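PDB 3QGM: p-nitrophenyl phosphatase (Pho2), which probably hydrolyses phosphate esters as a metal-dependent phosphatase of the haloacid dehalogenase superfamily, here with calcium bound. Local coordinates for residues A[79-84]-A[106-111]; A[185-190]-A[218-223]; A[207-212]-A[222-227]. All coordinates share one frame; numbering follows the deposited sequence.

Interaction 1: A[79-84]-A[106-111]; sequences ATARFI and RLAGLE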
loop_
_atom_site.group_PDB
_atom_site.type_symbol
_atom_site.label_atom_id
_atom_site.label_comp_id
_atom_site.label_asym_id
_atom_site.label_seq_id
_atom_site.Cartn_x
_atom_site.Cartn_y
_atom_site.Cartn_z
ATOM N N ALA A 79 8.324 1.250 -22.567
ATOM C CA ALA A 79 8.075 -0.155 -22.811
ATOM C C ALA A 79 6.602 -0.364 -22.507
ATOM O O ALA A 79 5.898 -1.076 -23.237
ATOM C CB ALA A 79 8.995 -1.088 -21.935
ATOM N N THR A 80 6.123 0.290 -21.445
ATOM C CA THR A 80 4.785 0.030 -20.954
ATOM C C THR A 80 3.751 0.533 -21.953
ATOM O O THR A 80 2.762 -0.169 -22.246
ATOM C CB THR A 80 4.554 0.700 -19.577
ATOM O OG1 THR A 80 5.388 0.058 -18.599
ATOM C CG2 THR A 80 3.069 0.623 -19.187
ATOM N N ALA A 81 4.005 1.745 -22.474
ATOM C CA ALA A 81 3.128 2.410 -23.457
ATOM C C ALA A 81 3.036 1.598 -24.745
ATOM O O ALA A 81 1.942 1.289 -25.211
ATOM C CB ALA A 81 3.613 3.874 -23.757
ATOM N N ARG A 82 4.175 1.173 -25.278
ATOM C CA ARG A 82 4.177 0.351 -26.498
ATOM C C ARG A 82 3.555 -1.049 -26.317
ATOM O O ARG A 82 2.866 -1.535 -27.212
ATOM C CB ARG A 82 5.604 0.205 -27.031
ATOM C CG ARG A 82 6.233 1.520 -27.380
ATOM C CD ARG A 82 5.606 2.273 -28.529
ATOM N NE ARG A 82 6.051 3.678 -28.483
ATOM C CZ ARG A 82 6.037 4.538 -29.501
ATOM N NH1 ARG A 82 5.626 4.157 -30.732
ATOM N NH2 ARG A 82 6.478 5.789 -29.295
ATOM N N PHE A 83 3.780 -1.676 -25.168
ATOM C CA PHE A 83 3.097 -2.916 -24.828
ATOM C C PHE A 83 1.556 -2.753 -24.946
ATOM O O PHE A 83 0.866 -3.566 -25.521
ATOM C CB PHE A 83 3.518 -3.391 -23.410
ATOM C CG PHE A 83 2.844 -4.654 -22.981
ATOM C CD1 PHE A 83 3.446 -5.884 -23.191
ATOM C CD2 PHE A 83 1.567 -4.621 -22.437
ATOM C CE1 PHE A 83 2.768 -7.085 -22.848
ATOM C CE2 PHE A 83 0.898 -5.783 -22.076
ATOM C CZ PHE A 83 1.489 -7.021 -22.298
ATOM N N ILE A 84 1.007 -1.693 -24.388
ATOM C CA ILE A 84 -0.419 -1.500 -24.449
ATOM C C ILE A 84 -0.921 -1.251 -25.880
ATOM O O ILE A 84 -1.943 -1.798 -26.308
ATOM C CB ILE A 84 -0.835 -0.375 -23.498
ATOM C CG1 ILE A 84 -0.419 -0.778 -22.069
ATOM C CG2 ILE A 84 -2.316 -0.114 -23.624
ATOM C CD1 ILE A 84 -0.708 0.238 -20.929
ATOM N N ARG A 106 0.911 8.932 -24.491
ATOM C CA ARG A 106 0.415 9.729 -25.619
ATOM C C ARG A 106 1.238 9.500 -26.860
ATOM O O ARG A 106 0.692 9.330 -27.947
ATOM C CB ARG A 106 0.374 11.226 -25.308
ATOM C CG ARG A 106 -0.836 11.623 -24.518
ATOM C CD ARG A 106 -1.520 12.958 -25.011
ATOM N NE ARG A 106 -2.702 13.287 -24.190
ATOM C CZ ARG A 106 -2.588 13.749 -22.965
ATOM N NH1 ARG A 106 -1.385 13.913 -22.461
ATOM N NH2 ARG A 106 -3.655 14.050 -22.245
ATOM N N LEU A 107 2.544 9.415 -26.690
ATOM C CA LEU A 107 3.419 9.165 -27.845
ATOM C C LEU A 107 3.152 7.830 -28.526
ATOM O O LEU A 107 3.354 7.700 -29.711
ATOM C CB LEU A 107 4.901 9.245 -27.476
ATOM C CG LEU A 107 5.505 10.606 -27.176
ATOM C CD1 LEU A 107 6.865 10.415 -26.521
ATOM C CD2 LEU A 107 5.668 11.465 -28.452
ATOM N N ALA A 108 2.678 6.840 -27.778
ATOM C CA ALA A 108 2.307 5.554 -28.373
ATOM C C ALA A 108 0.906 5.550 -28.968
ATOM O O ALA A 108 0.420 4.496 -29.382
ATOM C CB ALA A 108 2.469 4.423 -27.364
ATOM N N GLY A 109 0.244 6.711 -29.030
ATOM C CA GLY A 109 -1.107 6.775 -29.649
ATOM C C GLY A 109 -2.256 6.457 -28.683
ATOM O O GLY A 109 -3.400 6.372 -29.101
ATOM N N LEU A 110 -1.959 6.275 -27.389
ATOM C CA LEU A 110 -3.019 5.978 -26.417
ATOM C C LEU A 110 -3.809 7.236 -26.032
ATOM O O LEU A 110 -3.331 8.347 -26.169
ATOM C CB LEU A 110 -2.465 5.285 -25.174
ATOM C CG LEU A 110 -1.664 4.002 -25.492
ATOM C CD1 LEU A 110 -0.858 3.439 -24.291
ATOM C CD2 LEU A 110 -2.558 2.921 -26.186
ATOM N N GLU A 111 -5.019 7.045 -25.537
ATOM C CA GLU A 111 -5.887 8.150 -25.158
ATOM C C GLU A 111 -6.041 8.193 -23.643
ATOM O O GLU A 111 -6.521 7.219 -23.049
ATOM C CB GLU A 111 -7.263 7.949 -25.801
ATOM C CG GLU A 111 -8.281 9.050 -25.490
ATOM C CD GLU A 111 -9.674 8.820 -26.108
ATOM O OE1 GLU A 111 -9.865 7.857 -26.876
ATOM O OE2 GLU A 111 -10.596 9.603 -25.792
#
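Ala81, Arg82 and Ile84 of helix 76-87 pack against Leu107, Ala108 and Leu110, where helix 99-107 ends in a Schellman motif; the contact is mainly apolar, with an arginine at its rim, and has no hydrogen bond across it. It lies within the part of the chain built round the five-stranded parallel sheet, well away from the metal site. Gly109 is the C-prime residue of the motif: its positive phi, easy for glycine, turns the chain so that its own N reaches Arg106 O at 2.9 Å, while Leu110 N reaches back to the carbonyl of Leu105. The turn delivers Leu110 to the buried side. Small residues let helix and turn come close, Ala81 CB meeting Ala108 CB at 3.8 Å. On the outer side Arg82 bends at chi2 (-66°), which lays its guanidinium over the same turn: Ala108 CA stands 4.0 Å above the centre of one face, and Arg82 NH2 lies 3.7 Å from Leu107 O, approached obliquely. A long, flexible arginine fits here because its aliphatic stem can lean on alanine while its charged end stays near the surface. Deeper in, Ile84 also touches Tyr120 and Val122 of the sheet, and crosses Leu110 at about a right angle. The CD1 methyl of Leu110 lies 3.6 Å from Ala81 O and 3.9 Å from Ile84 CB.

Interaction 2: A[185-190]-A[218-223]; sequences VGKPSE and VAAGKA
Pro188 presses its ring against helix 214-224 at Ala219 and Ala220, and this is the tight part of the contact. Pro188 CB comes within 3.6 Å of Ala219 CB and 3.7 Å of Ala220 N, and the CA atoms of Pro188 and Ala220 are only 4.1 Å apart. Such an approach suits small side chains like alanine on the facing turn. The peptide bond before Pro188 is cis, a form that proline tolerates more readily than other residues; it reverses the loop at the Lys187-Pro188 bond and sets the proline against the helix. The buried stem of Lys187 passes the equally buried Ala220, Lys187 CG lying 4.0 Å from Ala220 CB, but chi3 (-71°) bends the chain and carries the amine off to a salt bridge with Asp217. The side chain of Lys187 comes within about 5 Å of the calcium ion and about 4 Å of the Asp14 side chain, consistent with the lysine that haloacid dehalogenase enzymes place beside their active site. Toward the rim the touch is longer. Glu190, bent at chi2, rests its CG 3.9 Å from Ala223 CB; the touch is aliphatic, and Glu190 OE2 merely skirts the same methyl. Ser189, as N-cap, turns away from this interface and uses OG on Val191 N and Val184 O. The loop thus runs from strand 183-184 into helix 190-200, with Met193 of that helix touching both Lys187 and Ala220, while helix 214-224 flanks it and Pro152 also touches Pro188.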
loop_
_atom_site.group_PDB
_atom_site.type_symbol
_atom_site.label_atom_id
_atom_site.label_comp_id
_atom_site.label_asym_id
_atom_site.label_seq_id
_atom_site.Cartn_x
_atom_site.Cartn_y
_atom_site.Cartn_z
ATOM N N VAL A 185 5.829 -4.709 -16.380
ATOM C CA VAL A 185 6.708 -4.519 -17.545
ATOM C C VAL A 185 8.186 -4.601 -17.160
ATOM O O VAL A 185 8.951 -5.361 -17.792
ATOM C CB VAL A 185 6.358 -3.217 -18.262
ATOM C CG1 VAL A 185 7.260 -2.968 -19.506
ATOM C CG2 VAL A 185 4.884 -3.274 -18.643
ATOM N N GLY A 186 8.577 -3.877 -16.106
ATOM C CA GLY A 186 9.991 -3.637 -15.796
ATOM C C GLY A 186 10.713 -4.863 -15.261
ATOM O O GLY A 186 10.079 -5.864 -14.923
ATOM N N LYS A 187 12.030 -4.765 -15.135
ATOM C CA LYS A 187 12.827 -5.808 -14.508
ATOM C C LYS A 187 12.367 -6.133 -13.085
ATOM O O LYS A 187 12.144 -5.212 -12.294
ATOM C CB LYS A 187 14.308 -5.413 -14.477
ATOM C CG LYS A 187 14.954 -5.218 -15.915
ATOM C CD LYS A 187 16.379 -4.687 -15.790
ATOM C CE LYS A 187 16.440 -3.247 -15.329
ATOM N NZ LYS A 187 17.850 -2.812 -15.170
ATOM N N PRO A 188 12.310 -7.440 -12.731
ATOM C CA PRO A 188 12.818 -8.583 -13.545
ATOM C C PRO A 188 11.835 -9.230 -14.527
ATOM O O PRO A 188 12.136 -10.295 -15.110
ATOM C CB PRO A 188 13.253 -9.589 -12.477
ATOM C CG PRO A 188 12.270 -9.363 -11.359
ATOM C CD PRO A 188 12.053 -7.844 -11.339
ATOM N N SER A 189 10.693 -8.590 -14.757
ATOM C CA SER A 189 9.747 -9.143 -15.700
ATOM C C SER A 189 10.362 -9.489 -17.073
ATOM O O SER A 189 11.269 -8.800 -17.560
ATOM C CB SER A 189 8.600 -8.218 -15.912
ATOM O OG SER A 189 7.699 -8.814 -16.790
ATOM N N GLU A 190 9.870 -10.575 -17.680
ATOM C CA GLU A 190 10.330 -11.000 -19.008
ATOM C C GLU A 190 9.801 -10.079 -20.072
ATOM O O GLU A 190 10.336 -10.020 -21.175
ATOM C CB GLU A 190 9.855 -12.438 -19.338
ATOM C CG GLU A 190 10.552 -13.485 -18.520
ATOM C CD GLU A 190 9.677 -14.077 -17.415
ATOM O OE1 GLU A 190 8.981 -13.293 -16.700
ATOM O OE2 GLU A 190 9.702 -15.331 -17.255
ATOM N N VAL A 218 20.131 -9.460 -12.101
ATOM C CA VAL A 218 20.445 -10.901 -12.197
ATOM C C VAL A 218 19.187 -11.729 -12.357
ATOM O O VAL A 218 19.168 -12.640 -13.188
ATOM C CB VAL A 218 21.321 -11.406 -11.069
ATOM C CG1 VAL A 218 21.630 -12.890 -11.285
ATOM C CG2 VAL A 218 22.596 -10.597 -11.057
ATOM N N ALA A 219 18.109 -11.376 -11.655
ATOM C CA ALA A 219 16.839 -12.121 -11.811
ATOM C C ALA A 219 16.331 -11.993 -13.234
ATOM O O ALA A 219 15.791 -12.951 -13.820
ATOM C CB ALA A 219 15.753 -11.621 -10.830
ATOM N N ALA A 220 16.491 -10.801 -13.790
ATOM C CA ALA A 220 16.013 -10.520 -15.125
ATOM C C ALA A 220 16.736 -11.444 -16.145
ATOM O O ALA A 220 16.097 -12.041 -17.015
ATOM C CB ALA A 220 16.205 -9.029 -15.459
ATOM N N GLY A 221 18.048 -11.576 -16.003
ATOM C CA GLY A 221 18.847 -12.421 -16.870
ATOM C C GLY A 221 18.527 -13.921 -16.785
ATOM O O GLY A 221 18.452 -14.609 -17.808
ATOM N N LYS A 222 18.327 -14.431 -15.582
ATOM C CA LYS A 222 17.973 -15.842 -15.429
ATOM C C LYS A 222 16.655 -16.165 -16.136
ATOM O O LYS A 222 16.519 -17.218 -16.767
ATOM C CB LYS A 222 17.861 -16.206 -13.961
ATOM C CG LYS A 222 19.121 -15.960 -13.176
ATOM C CD LYS A 222 19.857 -17.206 -12.911
ATOM C CE LYS A 222 21.130 -16.955 -12.115
ATOM N NZ LYS A 222 22.121 -18.036 -12.466
ATOM N N ALA A 223 15.714 -15.235 -16.068
ATOM C CA ALA A 223 14.390 -15.483 -16.584
ATOM C C ALA A 223 14.363 -15.605 -18.110
ATOM O O ALA A 223 13.551 -16.377 -18.637
ATOM C CB ALA A 223 13.423 -14.402 -16.100
#

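Interaction 3: A[207-212]-A[222-227]; sequences VAVVGD and KAIGAE. With CA (calcium ion), chain E.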
loop_
_atom_site.group_PDB
_atom_site.type_symbol
_atom_site.label_atom_id
_atom_site.label_comp_id
_atom_site.label_asym_id
_atom_site.label_seq_id
_atom_site.Cartn_x
_atom_site.Cartn_y
_atom_site.Cartn_z
ATOM N N VAL A 207 23.602 -13.076 -25.431
ATOM C CA VAL A 207 23.482 -11.820 -24.708
ATOM C C VAL A 207 23.870 -11.989 -23.223
ATOM O O VAL A 207 23.670 -13.059 -22.620
ATOM C CB VAL A 207 22.055 -11.248 -24.874
ATOM C CG1 VAL A 207 21.882 -9.969 -24.052
ATOM C CG2 VAL A 207 21.731 -10.962 -26.340
ATOM N N ALA A 208 24.494 -10.952 -22.658
ATOM C CA ALA A 208 24.697 -10.887 -21.205
ATOM C C ALA A 208 23.954 -9.682 -20.633
ATOM O O ALA A 208 23.867 -8.647 -21.264
ATOM C CB ALA A 208 26.195 -10.851 -20.828
ATOM N N VAL A 209 23.404 -9.842 -19.437
ATOM C CA VAL A 209 22.604 -8.813 -18.772
ATOM C C VAL A 209 23.464 -8.271 -17.630
ATOM O O VAL A 209 23.927 -9.036 -16.783
ATOM C CB VAL A 209 21.291 -9.436 -18.296
ATOM C CG1 VAL A 209 20.442 -8.447 -17.359
ATOM C CG2 VAL A 209 20.498 -9.893 -19.507
ATOM N N VAL A 210 23.735 -6.972 -17.647
ATOM C CA VAL A 210 24.679 -6.376 -16.710
ATOM C C VAL A 210 23.901 -5.412 -15.864
ATOM O O VAL A 210 23.060 -4.656 -16.406
ATOM C CB VAL A 210 25.752 -5.534 -17.428
ATOM C CG1 VAL A 210 26.728 -4.921 -16.393
ATOM C CG2 VAL A 210 26.532 -6.368 -18.468
ATOM N N GLY A 211 24.200 -5.412 -14.569
ATOM C CA GLY A 211 23.537 -4.569 -13.623
ATOM C C GLY A 211 24.139 -4.573 -12.243
ATOM O O GLY A 211 25.137 -5.258 -11.974
ATOM N N ASP A 212 23.520 -3.802 -11.363
ATOM C CA ASP A 212 24.043 -3.581 -10.023
ATOM C C ASP A 212 23.192 -4.205 -8.949
ATOM O O ASP A 212 23.582 -4.136 -7.813
ATOM C CB ASP A 212 24.260 -2.076 -9.726
ATOM C CG ASP A 212 22.955 -1.300 -9.557
ATOM O OD1 ASP A 212 21.944 -1.643 -10.196
ATOM O OD2 ASP A 212 22.961 -0.312 -8.799
ATOM N N LYS A 222 18.327 -14.431 -15.582
ATOM C CA LYS A 222 17.973 -15.842 -15.429
ATOM C C LYS A 222 16.655 -16.165 -16.136
ATOM O O LYS A 222 16.519 -17.218 -16.767
ATOM C CB LYS A 222 17.861 -16.206 -13.961
ATOM C CG LYS A 222 19.121 -15.960 -13.176
ATOM C CD LYS A 222 19.857 -17.206 -12.911
ATOM C CE LYS A 222 21.130 -16.955 -12.115
ATOM N NZ LYS A 222 22.121 -18.036 -12.466
ATOM N N ALA A 223 15.714 -15.235 -16.068
ATOM C CA ALA A 223 14.390 -15.483 -16.584
ATOM C C ALA A 223 14.363 -15.605 -18.110
ATOM O O ALA A 223 13.551 -16.377 -18.637
ATOM C CB ALA A 223 13.423 -14.402 -16.100
ATOM N N ILE A 224 15.246 -14.896 -18.821
ATOM C CA ILE A 224 15.311 -15.041 -20.288
ATOM C C ILE A 224 16.433 -16.013 -20.721
ATOM O O ILE A 224 16.636 -16.245 -21.911
ATOM C CB ILE A 224 15.382 -13.665 -21.072
ATOM C CG1 ILE A 224 16.346 -12.662 -20.465
ATOM C CG2 ILE A 224 14.035 -12.949 -21.065
ATOM C CD1 ILE A 224 17.664 -13.106 -20.316
ATOM N N GLY A 225 17.103 -16.628 -19.753
ATOM C CA GLY A 225 18.159 -17.579 -20.058
ATOM C C GLY A 225 19.410 -16.922 -20.618
ATOM O O GLY A 225 20.109 -17.526 -21.404
ATOM N N ALA A 226 19.683 -15.678 -20.203
ATOM C CA ALA A 226 20.917 -14.986 -20.573
ATOM C C ALA A 226 21.882 -14.971 -19.401
ATOM O O ALA A 226 21.469 -14.792 -18.243
ATOM C CB ALA A 226 20.600 -13.550 -20.987
ATOM N N GLU A 227 23.173 -15.053 -19.712
ATOM C CA GLU A 227 24.222 -14.981 -18.695
ATOM C C GLU A 227 24.165 -13.624 -18.040
ATOM O O GLU A 227 23.803 -12.646 -18.678
ATOM C CB GLU A 227 25.622 -15.170 -19.306
ATOM C CG GLU A 227 25.888 -16.556 -19.851
ATOM C CD GLU A 227 27.369 -16.758 -20.151
ATOM O OE1 GLU A 227 27.770 -16.491 -21.290
ATOM O OE2 GLU A 227 28.129 -17.124 -19.230
HETATM CA CA CA E . 20.482 -0.345 -11.355
HETATM O O HOH W 1 24.036 -15.768 -22.529
HETATM O O HOH W 2 20.575 0.706 -9.153
HETATM O O HOH W 3 18.546 0.978 -11.453
HETATM O O HOH W 4 19.123 -1.987 -11.232
#
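Two peptide planes meet edge-on through one hydrogen bond, that joining Ala208 to Val209 and that following Glu227: Val209 N donates to Glu227 O over 2.9 Å, nearly in line with the carbonyl (160° at the oxygen). The same oxygen also receives a CA-H...O contact from Ala208 CA at 3.2 Å. Two residues back along the strand, Val207 O is linked to Glu227 N through a water, which accepts from Glu227 N and lies 2.7 Å from Val207 O. Beside this backbone seam, with CG1 of Val209 anti to the backbone N (chi1 171°), CG2 falls anti to the carbonyl carbon and faces Ala226, 3.9 Å from Ala226 CB and more loosely against Ile224 CD1. Alanine leaves room for the neighbouring strand; Gly225, with positive phi, makes the Schellman turn that ends the helix and brings Ala226 to the strand. The Glu227 carboxylate, at the rim, forms a salt bridge with Lys8. All this belongs to the beta-alpha-beta crossover of strand 207-211, helix 214-224 and strand 227-231 in a Rossmann-like sheet. Just past the first strand, Asp212 OD1 binds the calcium ion at 2.3 Å, with Asp14 and the carbonyl of Asp16 also binding it; OD2 accepts from a metal-bound water and from Val235 N. One oxygen on the metal and the other held by two donors would fix the carboxylate's rotation, and such hard oxygen ligands suit calcium or magnesium.

Overall arrangement
From the N terminus, interaction 1 comes first: 79-84 and 106-111 close a short loop through strand 92-95 and join two helices beside the five-stranded sheet. That loop is complete before the others open. Interaction 2 starts at 185-190, where the chain leaves that sheet, and closes on 218-223. Interaction 3 opens within this interval, at 207-212, but ends beyond it, at 222-227, so the two loops cross and share Lys222 and Ala223 on helix 214-224. Interaction 3 lies in the six-stranded sheet; interaction 2, its centre 8 Å away, ties the two sheets' parts together by packing loop 185-190 on that helix. Val185, packed on Ala79 and Thr80, joins interactions 1 and 2.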